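Local coordinates for Ddb_g0293866 (Dictyostelium discoideum, PDB 5LW6), which binds ADP-ribose through the macrodomain described here, and as a whole protein probably recognises poly-ADP-ribose in the response to DNA damage, at residues I38-Y42 with Y245-N250; F60-F66 with T148-W152; L85-E91 with D122-E126; V175-Y180 with Y190-L194. One frame throughout, in Å; residues are numbered along the deposited sequence. Where two conformers were deposited one is given.

Interaction 1: residues I38-Y42 with Y245-N250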
# COMPACT_ATOMS: atom_id res chain seq x y z
N ILE A 38 6.39 -7.43 -13.86
CA ILE A 38 5.39 -7.23 -14.88
C ILE A 38 5.19 -5.76 -15.23
O ILE A 38 4.79 -5.44 -16.33
CB ILE A 38 4.10 -7.98 -14.41
CG1 ILE A 38 4.23 -9.42 -14.90
CG2 ILE A 38 2.79 -7.34 -14.85
CD1 ILE A 38 3.17 -10.34 -14.38
N GLY A 39 5.51 -4.87 -14.28
CA GLY A 39 5.48 -3.42 -14.52
C GLY A 39 4.06 -2.91 -14.49
O GLY A 39 3.14 -3.64 -14.12
N PRO A 40 3.88 -1.64 -14.90
CA PRO A 40 2.57 -0.97 -14.83
C PRO A 40 1.64 -1.39 -15.92
O PRO A 40 2.07 -1.57 -17.07
CB PRO A 40 2.92 0.49 -15.03
CG PRO A 40 4.26 0.51 -15.70
CD PRO A 40 4.93 -0.78 -15.45
N LYS A 41 0.40 -1.59 -15.54
CA LYS A 41 -0.71 -1.95 -16.45
C LYS A 41 -1.88 -0.99 -16.18
O LYS A 41 -2.98 -1.39 -15.80
CB LYS A 41 -1.12 -3.37 -16.18
CG LYS A 41 -0.03 -4.40 -16.36
CD LYS A 41 0.27 -4.60 -17.84
CE LYS A 41 1.33 -5.68 -18.13
NZ LYS A 41 1.91 -5.32 -19.49
N TYR A 42 -1.60 0.26 -16.36
CA TYR A 42 -2.48 1.29 -15.92
C TYR A 42 -3.57 1.52 -16.94
O TYR A 42 -3.38 1.32 -18.12
CB TYR A 42 -1.72 2.57 -15.63
CG TYR A 42 -0.66 2.46 -14.56
CD1 TYR A 42 -0.72 1.45 -13.58
CD2 TYR A 42 0.33 3.43 -14.44
CE1 TYR A 42 0.22 1.37 -12.58
CE2 TYR A 42 1.31 3.35 -13.44
CZ TYR A 42 1.25 2.31 -12.52
OH TYR A 42 2.20 2.25 -11.54
N TYR A 245 5.25 -1.18 -6.03
CA TYR A 245 4.42 -0.02 -6.31
C TYR A 245 3.60 -0.21 -7.57
O TYR A 245 2.42 0.06 -7.63
CB TYR A 245 5.24 1.28 -6.41
CG TYR A 245 5.56 1.88 -5.07
CD1 TYR A 245 4.63 2.67 -4.40
CD2 TYR A 245 6.74 1.66 -4.44
CE1 TYR A 245 4.92 3.20 -3.16
CE2 TYR A 245 7.04 2.21 -3.19
CZ TYR A 245 6.10 2.96 -2.53
OH TYR A 245 6.38 3.50 -1.24
N HIS A 246 4.24 -0.72 -8.62
CA HIS A 246 3.49 -1.02 -9.86
C HIS A 246 2.32 -1.95 -9.62
O HIS A 246 1.25 -1.71 -10.09
CB HIS A 246 4.43 -1.56 -10.93
CG HIS A 246 5.32 -0.52 -11.53
ND1 HIS A 246 6.60 -0.78 -11.99
CD2 HIS A 246 5.09 0.79 -11.79
CE1 HIS A 246 7.14 0.34 -12.45
NE2 HIS A 246 6.23 1.30 -12.38
N SER A 247 2.55 -3.03 -8.90
CA SER A 247 1.50 -3.96 -8.53
C SER A 247 0.39 -3.30 -7.76
O SER A 247 -0.82 -3.57 -7.98
CB SER A 247 2.11 -5.06 -7.67
OG SER A 247 2.92 -5.81 -8.51
N LEU A 248 0.75 -2.48 -6.79
CA LEU A 248 -0.24 -1.77 -6.00
C LEU A 248 -1.12 -0.90 -6.88
O LEU A 248 -2.34 -0.87 -6.76
CB LEU A 248 0.49 -0.99 -4.92
CG LEU A 248 -0.37 -0.10 -4.05
CD1 LEU A 248 -1.42 -0.93 -3.30
CD2 LEU A 248 0.53 0.66 -3.09
N PHE A 249 -0.50 -0.11 -7.75
CA PHE A 249 -1.26 0.80 -8.57
C PHE A 249 -1.98 0.06 -9.67
O PHE A 249 -3.07 0.46 -10.06
CB PHE A 249 -0.35 1.90 -9.15
CG PHE A 249 0.20 2.83 -8.10
CD1 PHE A 249 -0.56 3.21 -6.97
CD2 PHE A 249 1.45 3.29 -8.19
CE1 PHE A 249 -0.03 4.04 -5.97
CE2 PHE A 249 1.99 4.14 -7.20
CZ PHE A 249 1.25 4.51 -6.12
N ASN A 250 -1.47 -1.09 -10.08
CA ASN A 250 -2.24 -1.92 -10.98
C ASN A 250 -3.54 -2.41 -10.30
O ASN A 250 -4.59 -2.41 -10.93
CB ASN A 250 -1.45 -3.15 -11.42
CG ASN A 250 -0.36 -2.81 -12.38
OD1 ASN A 250 -0.30 -1.72 -12.91
ND2 ASN A 250 0.51 -3.79 -12.65

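Interaction 2: residues F60-F66 with T148-W152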
# COMPACT_ATOMS: atom_id res chain seq x y z
N PHE A 60 4.31 3.81 3.31
CA PHE A 60 5.59 4.14 2.68
C PHE A 60 6.37 2.83 2.64
O PHE A 60 7.06 2.43 3.60
CB PHE A 60 6.23 5.23 3.50
CG PHE A 60 7.49 5.83 2.95
CD1 PHE A 60 7.85 5.69 1.62
CD2 PHE A 60 8.29 6.69 3.78
CE1 PHE A 60 8.97 6.31 1.10
CE2 PHE A 60 9.45 7.30 3.24
CZ PHE A 60 9.79 7.09 1.92
N ILE A 61 6.17 2.11 1.54
CA ILE A 61 6.45 0.68 1.51
C ILE A 61 7.88 0.37 1.93
O ILE A 61 8.81 1.00 1.43
CB ILE A 61 6.11 0.09 0.12
CG1 ILE A 61 4.67 0.51 -0.30
CG2 ILE A 61 6.47 -1.38 0.07
CD1 ILE A 61 4.30 -0.05 -1.66
N SER A 62 7.98 -0.55 2.90
CA SER A 62 9.24 -1.18 3.39
C SER A 62 10.09 -0.29 4.28
O SER A 62 11.17 -0.70 4.67
CB SER A 62 10.07 -1.69 2.22
OG SER A 62 9.34 -2.77 1.63
N THR A 63 9.64 0.90 4.62
CA THR A 63 10.48 1.85 5.31
C THR A 63 10.53 1.70 6.78
O THR A 63 11.41 2.27 7.44
CB THR A 63 10.13 3.32 5.03
OG1 THR A 63 8.81 3.62 5.41
CG2 THR A 63 10.31 3.61 3.56
N SER A 64 9.62 1.06 7.40
CA SER A 64 9.94 1.17 8.88
C SER A 64 10.49 -0.14 9.38
O SER A 64 11.73 -0.39 9.27
CB SER A 64 8.76 1.71 9.65
OG SER A 64 7.57 1.27 9.02
N THR A 65 9.61 -1.03 9.78
CA THR A 65 10.06 -2.34 10.24
C THR A 65 10.96 -3.09 9.27
O THR A 65 11.93 -3.72 9.69
CB THR A 65 8.81 -3.20 10.59
OG1 THR A 65 8.10 -2.53 11.64
CG2 THR A 65 9.15 -4.57 11.02
N PHE A 66 10.61 -3.08 7.95
CA PHE A 66 11.44 -3.76 6.92
C PHE A 66 12.80 -3.16 6.64
O PHE A 66 13.67 -3.76 5.95
CB PHE A 66 10.63 -3.89 5.62
CG PHE A 66 9.60 -5.01 5.66
CD1 PHE A 66 9.28 -5.64 6.84
CD2 PHE A 66 8.91 -5.37 4.52
CE1 PHE A 66 8.30 -6.64 6.88
CE2 PHE A 66 7.91 -6.35 4.55
CZ PHE A 66 7.59 -6.99 5.74
N THR A 148 -1.82 -2.68 3.33
CA THR A 148 -0.99 -3.03 4.48
C THR A 148 0.17 -3.92 4.04
O THR A 148 -0.01 -4.79 3.21
CB THR A 148 -1.87 -3.72 5.57
OG1 THR A 148 -1.11 -3.93 6.76
CG2 THR A 148 -2.45 -5.02 5.12
N GLU A 149 1.33 -3.78 4.68
CA GLU A 149 2.47 -4.66 4.36
C GLU A 149 2.20 -6.05 4.94
O GLU A 149 1.59 -6.17 6.00
CB GLU A 149 3.72 -4.13 4.94
CG GLU A 149 4.10 -2.80 4.28
CD GLU A 149 5.47 -2.24 4.68
OE1 GLU A 149 6.30 -2.91 5.40
OE2 GLU A 149 5.69 -1.07 4.35
N SER A 150 2.61 -7.05 4.22
CA SER A 150 2.45 -8.43 4.64
C SER A 150 3.70 -9.24 4.26
O SER A 150 4.75 -8.69 3.87
CB SER A 150 1.17 -8.99 4.00
OG SER A 150 0.86 -10.30 4.48
N THR A 151 3.61 -10.54 4.40
CA THR A 151 4.73 -11.41 4.04
C THR A 151 4.16 -12.52 3.18
O THR A 151 2.94 -12.58 2.94
CB THR A 151 5.41 -12.04 5.30
OG1 THR A 151 4.54 -13.06 5.84
CG2 THR A 151 5.74 -11.03 6.39
N TRP A 152 5.04 -13.44 2.75
CA TRP A 152 4.61 -14.48 1.85
C TRP A 152 3.41 -15.27 2.41
O TRP A 152 2.56 -15.80 1.64
CB TRP A 152 5.80 -15.41 1.44
CG TRP A 152 6.23 -16.32 2.48
CD1 TRP A 152 7.10 -16.05 3.46
CD2 TRP A 152 5.72 -17.65 2.72
NE1 TRP A 152 7.18 -17.15 4.32
CE2 TRP A 152 6.36 -18.13 3.85
CE3 TRP A 152 4.81 -18.46 2.07
CZ2 TRP A 152 6.11 -19.42 4.36
CZ3 TRP A 152 4.56 -19.74 2.58
CH2 TRP A 152 5.23 -20.19 3.71
O HOH W 1 8.10 -1.87 6.82

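Interaction 3: residues L85-E91 with D122-E126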
# COMPACT_ATOMS: atom_id res chain seq x y z
N LEU A 85 0.37 9.20 -11.33
CA LEU A 85 -0.50 10.42 -11.37
C LEU A 85 -0.43 11.16 -12.72
O LEU A 85 -1.41 11.69 -13.21
CB LEU A 85 -0.24 11.31 -10.19
CG LEU A 85 -0.64 10.75 -8.82
CD1 LEU A 85 -0.19 11.72 -7.72
CD2 LEU A 85 -2.13 10.54 -8.73
N HIS A 86 0.75 11.23 -13.31
CA HIS A 86 0.91 11.88 -14.62
C HIS A 86 0.21 11.12 -15.67
O HIS A 86 -0.43 11.71 -16.53
CB HIS A 86 2.40 11.99 -14.98
CG HIS A 86 3.09 13.09 -14.24
ND1 HIS A 86 4.45 13.09 -13.95
CD2 HIS A 86 2.60 14.22 -13.69
CE1 HIS A 86 4.76 14.18 -13.29
NE2 HIS A 86 3.65 14.87 -13.08
N PHE A 87 0.33 9.81 -15.66
CA PHE A 87 -0.37 8.98 -16.60
C PHE A 87 -1.88 9.26 -16.52
O PHE A 87 -2.60 9.24 -17.56
CB PHE A 87 -0.10 7.53 -16.32
CG PHE A 87 -0.74 6.58 -17.25
CD1 PHE A 87 -0.11 6.20 -18.41
CD2 PHE A 87 -2.00 6.00 -16.94
CE1 PHE A 87 -0.75 5.30 -19.26
CE2 PHE A 87 -2.61 5.09 -17.79
CZ PHE A 87 -1.96 4.72 -18.94
N HIS A 88 -2.37 9.43 -15.29
CA HIS A 88 -3.76 9.67 -15.01
C HIS A 88 -4.09 11.12 -14.80
O HIS A 88 -4.96 11.45 -13.98
CB HIS A 88 -4.12 8.89 -13.74
CG HIS A 88 -4.16 7.42 -13.93
ND1 HIS A 88 -5.06 6.81 -14.75
CD2 HIS A 88 -3.48 6.43 -13.33
CE1 HIS A 88 -4.94 5.48 -14.66
NE2 HIS A 88 -3.96 5.23 -13.83
N GLU A 89 -3.40 12.02 -15.50
CA GLU A 89 -3.72 13.44 -15.46
C GLU A 89 -5.26 13.62 -15.76
O GLU A 89 -5.83 12.98 -16.62
CB GLU A 89 -2.89 14.23 -16.49
CG GLU A 89 -3.18 13.82 -17.93
CD GLU A 89 -2.77 14.89 -19.01
OE1 GLU A 89 -2.05 15.87 -18.67
OE2 GLU A 89 -3.16 14.73 -20.19
N LYS A 90 -5.92 14.48 -15.04
CA LYS A 90 -7.34 14.75 -15.34
C LYS A 90 -8.31 13.71 -14.81
O LYS A 90 -9.47 13.81 -15.11
CB LYS A 90 -7.63 14.85 -16.84
CG LYS A 90 -6.82 15.91 -17.58
CD LYS A 90 -7.23 16.08 -19.04
CE LYS A 90 -6.41 17.24 -19.60
NZ LYS A 90 -6.64 17.56 -21.04
N GLU A 91 -7.85 12.68 -14.09
CA GLU A 91 -8.77 11.71 -13.49
C GLU A 91 -8.94 12.09 -12.05
O GLU A 91 -8.14 11.73 -11.19
CB GLU A 91 -8.22 10.31 -13.67
CG GLU A 91 -8.37 9.86 -15.11
CD GLU A 91 -7.62 8.61 -15.47
OE1 GLU A 91 -6.61 8.67 -16.22
OE2 GLU A 91 -8.05 7.52 -15.05
N ASP A 122 1.13 17.04 -6.93
CA ASP A 122 -0.24 16.77 -7.33
C ASP A 122 -1.22 16.88 -6.18
O ASP A 122 -1.02 16.25 -5.16
CB ASP A 122 -0.29 15.37 -7.95
CG ASP A 122 -1.50 15.14 -8.79
OD1 ASP A 122 -2.64 15.31 -8.27
OD2 ASP A 122 -1.32 14.86 -10.01
N LYS A 123 -2.28 17.70 -6.32
CA LYS A 123 -3.33 17.86 -5.28
C LYS A 123 -3.95 16.55 -4.84
O LYS A 123 -4.48 16.49 -3.77
CB LYS A 123 -4.47 18.82 -5.76
CG LYS A 123 -5.22 18.32 -7.00
CD LYS A 123 -6.35 19.22 -7.60
CE LYS A 123 -7.08 18.35 -8.64
NZ LYS A 123 -8.03 19.04 -9.55
N ARG A 124 -3.85 15.51 -5.66
CA ARG A 124 -4.43 14.20 -5.35
C ARG A 124 -3.56 13.34 -4.47
O ARG A 124 -4.02 12.30 -4.08
CB ARG A 124 -4.74 13.43 -6.60
CG ARG A 124 -5.82 14.04 -7.50
CD ARG A 124 -5.85 13.41 -8.87
NE ARG A 124 -4.63 13.57 -9.64
CZ ARG A 124 -4.39 12.92 -10.79
NH1 ARG A 124 -5.26 12.08 -11.28
NH2 ARG A 124 -3.26 13.11 -11.45
N PHE A 125 -2.34 13.80 -4.17
CA PHE A 125 -1.44 13.02 -3.31
C PHE A 125 -1.17 13.71 -2.02
O PHE A 125 -0.85 14.93 -2.01
CB PHE A 125 -0.13 12.82 -4.02
CG PHE A 125 0.89 12.15 -3.18
CD1 PHE A 125 0.64 10.91 -2.61
CD2 PHE A 125 2.11 12.77 -2.94
CE1 PHE A 125 1.63 10.32 -1.82
CE2 PHE A 125 3.08 12.18 -2.20
CZ PHE A 125 2.82 10.95 -1.61
N GLU A 126 -1.40 13.01 -0.90
CA GLU A 126 -1.07 13.56 0.42
C GLU A 126 -0.27 12.58 1.23
O GLU A 126 -0.41 11.35 1.05
CB GLU A 126 -2.34 13.80 1.24
CG GLU A 126 -3.28 14.77 0.59
CD GLU A 126 -4.55 15.04 1.40
OE1 GLU A 126 -4.84 14.29 2.40
OE2 GLU A 126 -5.27 16.02 1.00

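Interaction 4: residues V175-Y180 with Y190-L194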
# COMPACT_ATOMS: atom_id res chain seq x y z
N VAL A 175 -10.59 -16.17 4.35
CA VAL A 175 -10.90 -15.58 3.11
C VAL A 175 -9.62 -15.39 2.26
O VAL A 175 -9.67 -15.66 1.08
CB VAL A 175 -11.61 -14.23 3.29
CG1 VAL A 175 -11.70 -13.56 1.97
CG2 VAL A 175 -13.01 -14.44 3.88
N THR A 176 -8.52 -14.94 2.87
CA THR A 176 -7.27 -14.70 2.14
C THR A 176 -6.75 -16.00 1.50
O THR A 176 -6.45 -16.01 0.31
CB THR A 176 -6.24 -14.09 3.07
OG1 THR A 176 -6.79 -12.84 3.61
CG2 THR A 176 -4.91 -13.83 2.35
N LYS A 177 -6.74 -17.04 2.31
CA LYS A 177 -6.26 -18.41 1.91
C LYS A 177 -7.17 -18.98 0.79
O LYS A 177 -6.71 -19.64 -0.12
CB LYS A 177 -6.20 -19.26 3.19
CG LYS A 177 -5.37 -20.57 3.29
CD LYS A 177 -3.95 -20.63 2.65
CE LYS A 177 -3.60 -22.04 2.16
NZ LYS A 177 -4.76 -22.80 1.55
N ASN A 178 -8.45 -18.71 0.83
CA ASN A 178 -9.36 -19.12 -0.23
C ASN A 178 -9.12 -18.42 -1.50
O ASN A 178 -9.13 -19.03 -2.58
CB ASN A 178 -10.81 -19.00 0.20
CG ASN A 178 -11.21 -20.15 1.08
OD1 ASN A 178 -10.65 -21.26 0.99
ND2 ASN A 178 -12.20 -19.91 1.93
N LEU A 179 -8.75 -17.16 -1.42
CA LEU A 179 -8.49 -16.47 -2.64
C LEU A 179 -7.08 -16.74 -3.25
O LEU A 179 -6.91 -16.63 -4.47
CB LEU A 179 -8.69 -14.94 -2.40
CG LEU A 179 -10.11 -14.39 -2.28
CD1 LEU A 179 -9.97 -12.90 -1.90
CD2 LEU A 179 -10.94 -14.54 -3.55
N TYR A 180 -6.09 -16.97 -2.39
CA TYR A 180 -4.70 -17.07 -2.75
C TYR A 180 -4.10 -18.27 -2.10
O TYR A 180 -3.32 -18.19 -1.15
CB TYR A 180 -3.95 -15.80 -2.28
CG TYR A 180 -4.59 -14.56 -2.85
CD1 TYR A 180 -4.58 -14.30 -4.23
CD2 TYR A 180 -5.20 -13.64 -2.02
CE1 TYR A 180 -5.16 -13.14 -4.77
CE2 TYR A 180 -5.79 -12.45 -2.55
CZ TYR A 180 -5.80 -12.24 -3.92
OH TYR A 180 -6.39 -11.13 -4.49
N TYR A 190 -2.08 -8.32 -3.06
CA TYR A 190 -3.13 -9.28 -2.92
C TYR A 190 -4.38 -8.58 -2.38
O TYR A 190 -4.47 -8.40 -1.17
CB TYR A 190 -2.67 -10.43 -2.03
CG TYR A 190 -1.53 -11.13 -2.69
CD1 TYR A 190 -1.72 -12.19 -3.57
CD2 TYR A 190 -0.25 -10.73 -2.47
CE1 TYR A 190 -0.64 -12.78 -4.22
CE2 TYR A 190 0.80 -11.27 -3.18
CZ TYR A 190 0.61 -12.33 -4.00
OH TYR A 190 1.72 -12.84 -4.67
N PRO A 191 -5.28 -8.16 -3.27
CA PRO A 191 -6.50 -7.46 -2.82
C PRO A 191 -7.55 -8.45 -2.31
O PRO A 191 -7.75 -9.51 -2.91
CB PRO A 191 -6.98 -6.71 -4.03
CG PRO A 191 -6.10 -7.14 -5.18
CD PRO A 191 -4.99 -7.99 -4.71
N ILE A 192 -8.23 -8.08 -1.24
CA ILE A 192 -9.31 -8.85 -0.70
C ILE A 192 -10.47 -7.89 -0.49
O ILE A 192 -10.36 -6.98 0.28
CB ILE A 192 -8.91 -9.48 0.64
CG1 ILE A 192 -7.77 -10.49 0.43
CG2 ILE A 192 -10.05 -10.22 1.36
CD1 ILE A 192 -6.61 -10.12 1.24
N SER A 193 -11.58 -8.12 -1.15
CA SER A 193 -12.75 -7.29 -0.98
C SER A 193 -13.45 -7.58 0.36
O SER A 193 -13.65 -8.73 0.73
CB SER A 193 -13.73 -7.52 -2.12
OG SER A 193 -14.98 -6.88 -1.86
N LEU A 194 -13.75 -6.55 1.13
CA LEU A 194 -14.61 -6.65 2.30
C LEU A 194 -16.10 -6.70 1.88
O LEU A 194 -16.94 -7.06 2.66
CB LEU A 194 -14.39 -5.50 3.26
CG LEU A 194 -12.95 -5.20 3.63
CD1 LEU A 194 -12.81 -4.15 4.69
CD2 LEU A 194 -12.26 -6.47 4.06

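Interaction 1: residues I38-Y42 with Y245-N250
The imidazole of H246 has P40 over one face, its CD nearest the centre: P40 CD stands 3.7 Å from the H246 ring centroid, almost on its normal, a CH-pi contact, and the two side chains lie side by side pointing the same way. At the edge of the same imidazole, in its plane, Y42 OH comes to 3.2 Å from H246 CD2. That phenol oxygen also sits at the edge of the F249 ring, while one face of the Y42 ring is covered from within its own loop by P40 CB. N250 crosses the Y42 side chain at about a right angle, ring and amide planes 73° apart, and its OD1 lies 3.2 Å from Y42 CE1.

In fold terms, the loop ahead of strand 55-59 is laid over helix 237-253, the C-terminal helix of the macrodomain, so that the two ends of the domain meet. For the polar link the N250 amide uses both its nitrogen and its oxygen. Its ND2 donates to G39 O over 3.0 Å, with that acceptor close to the amide plane, and its OD1 accepts from K41 N at 2.7 Å and a nearly straight 166°. Setting N250 CG beside its own backbone N (chi1 -73°) brings the amide up to the loop backbone. H246 NE2, turned to another partner, bonds to E83 of helix 70-87, and F249 stacks with Y84 of that helix.

Interaction 2: residues F60-F66 with T148-W152
E149 and F66 slide past each other in opposite directions, the carboxylate inclined 46° to the phenyl ring, with OE1 set over one face toward the rim and 3.7 Å from F66 CD2. The pairing joins the loop after strand 55-59 to the C-terminal end of the neighbouring parallel strand 145-149 of the macrodomain sheet, the end at which ADP-ribose is bound in macrodomains. Residues F60 to T63 form a type II beta turn, in which T63 N and T63 OG1 both donate to F60 O.

E149 reaches this turn with a chain extended beyond CG, which carries the carboxylate past the F66 ring to the backbone of S62. There OE2 accepts from S62 N at 2.8 Å along a 167° N-H line. The approach is from above the carboxylate plane, 49° out of it. OE2 also lies 3.4 Å from I61 CA, beside the turn's two central residues.

The F66 ring meets the chain just past that strand in a second way: S150 O lies at its edge, near the ring plane, 3.8 Å from CZ. S62 OG turns to V220 O, and F66 shares backbone hydrogen bonds with M222, tying the same loop to the one that follows strand 213-217. The other carboxylate oxygen, E149 OE1, accepts a hydrogen bond from a water, and that water accepts from F66 N at 3.0 Å.

Interaction 3: residues L85-E91 with D122-E126
R124 and L85 supply most of the contact, their side chains sliding past each other in opposite directions. Hydrogen bonds across the segments all start from the guanidinium and end on backbone carbonyls at the end of helix 70-87 and in the turn that follows. NH2 donates to L85 O at 2.9 Å. NH1 is shared between H88 O at 2.8 Å and E91 O at 2.9 Å, the two carbonyls that begin and end the H88-E91 type II turn. H88 O therefore takes two donors, R124 NH1 and E91 N, which arrive from opposite faces of its carbonyl plane. Within the turn, H88 ND1 donates to E91 OE1, and H88 NE2 is hydrogen-bonded to D253.

Charge pairing holds the guanidinium from its other side. D122 is gripped side-on, with R124 NE on OD1 and NH2 on OD2, each at 3.0 Å and both oxygens near the guanidinium plane. OD1 also accepts from R124 N with its anti lone pair, closing an Asx turn. The rotation of the guanidinium is thus fixed by five bonds, two to the acid and three to the carbonyls.

Apolar contact comes from L85: its CD2 sits over the centre of one guanidinium face, 3.8 Å above the plane, while CD1 meets D122 CB at 3.7 Å and F125 CB at 3.9 Å. An arginine held by an Asx-turn aspartate thus joins helix 70-87 to the turn leading into edge strand 125-130 of the macrodomain's alpha/beta/alpha sandwich.

Interaction 4: residues V175-Y180 with Y190-L194
V175 opens the contact, its CG1 touching I192 CG2 at 3.8 Å, where helix 169-179 packs on strand 189-193. This strand lies at the edge of the macrodomain's mixed sheet, antiparallel to its neighbour 213-217, and the axes of helix 175-179 and strand 190-193 run 9.4 Å apart at 121°. One turn of the helix is enough to put V175, T176 and L179 around the I192 side chain.

T176 crosses I192 at about a right angle and sets OG1 3.6 Å from I192 CD1. That hydroxyl is hydrogen-bonded back to F172 O within the helix, so toward I192 it makes only van der Waals contact. L179 follows, with CD1 4.0 Å from I192 CG1. Its CB also lies over one face of the Y180 ring.

Y180, the first residue past the helix, has its opposite face taken by Y190 in a T-shaped pair. The edge of Y190 points at the face of Y180, centroids 5.0 Å apart and planes at 81°. Y190 CB adds a CH-pi contact over that face, and Y190 OH bonds to K185 N in the intervening loop. The Y180 ring, with CG beside its backbone N, reaches P191 with its hydroxyl, where Y180 OH donates to P191 O over a short 2.6 Å, the hydroxyl lying 17° off the carbonyl plane.

Overall arrangement
Interactions 2 and 3 are the buried contacts, yet both are built on a charged side chain bound to backbone: an acid meeting a turn amide in interaction 2, an arginine meeting carbonyls in interaction 3. Interactions 1 and 4 are only partly buried and rely more on rings, backed by an amide in one and a phenol in the other. Interactions 2, 3 and 4 all reach the same sheet, 3 and 4 at its two outermost strands and 2 at an inner one. Interaction 1 touches interaction 2, through a probable hydrogen bond from I61 N to Y245 OH, and interaction 3, through packing of Y42 on F87 and H88. Interactions 3 and 4 lie farthest apart, centres about 28 Å.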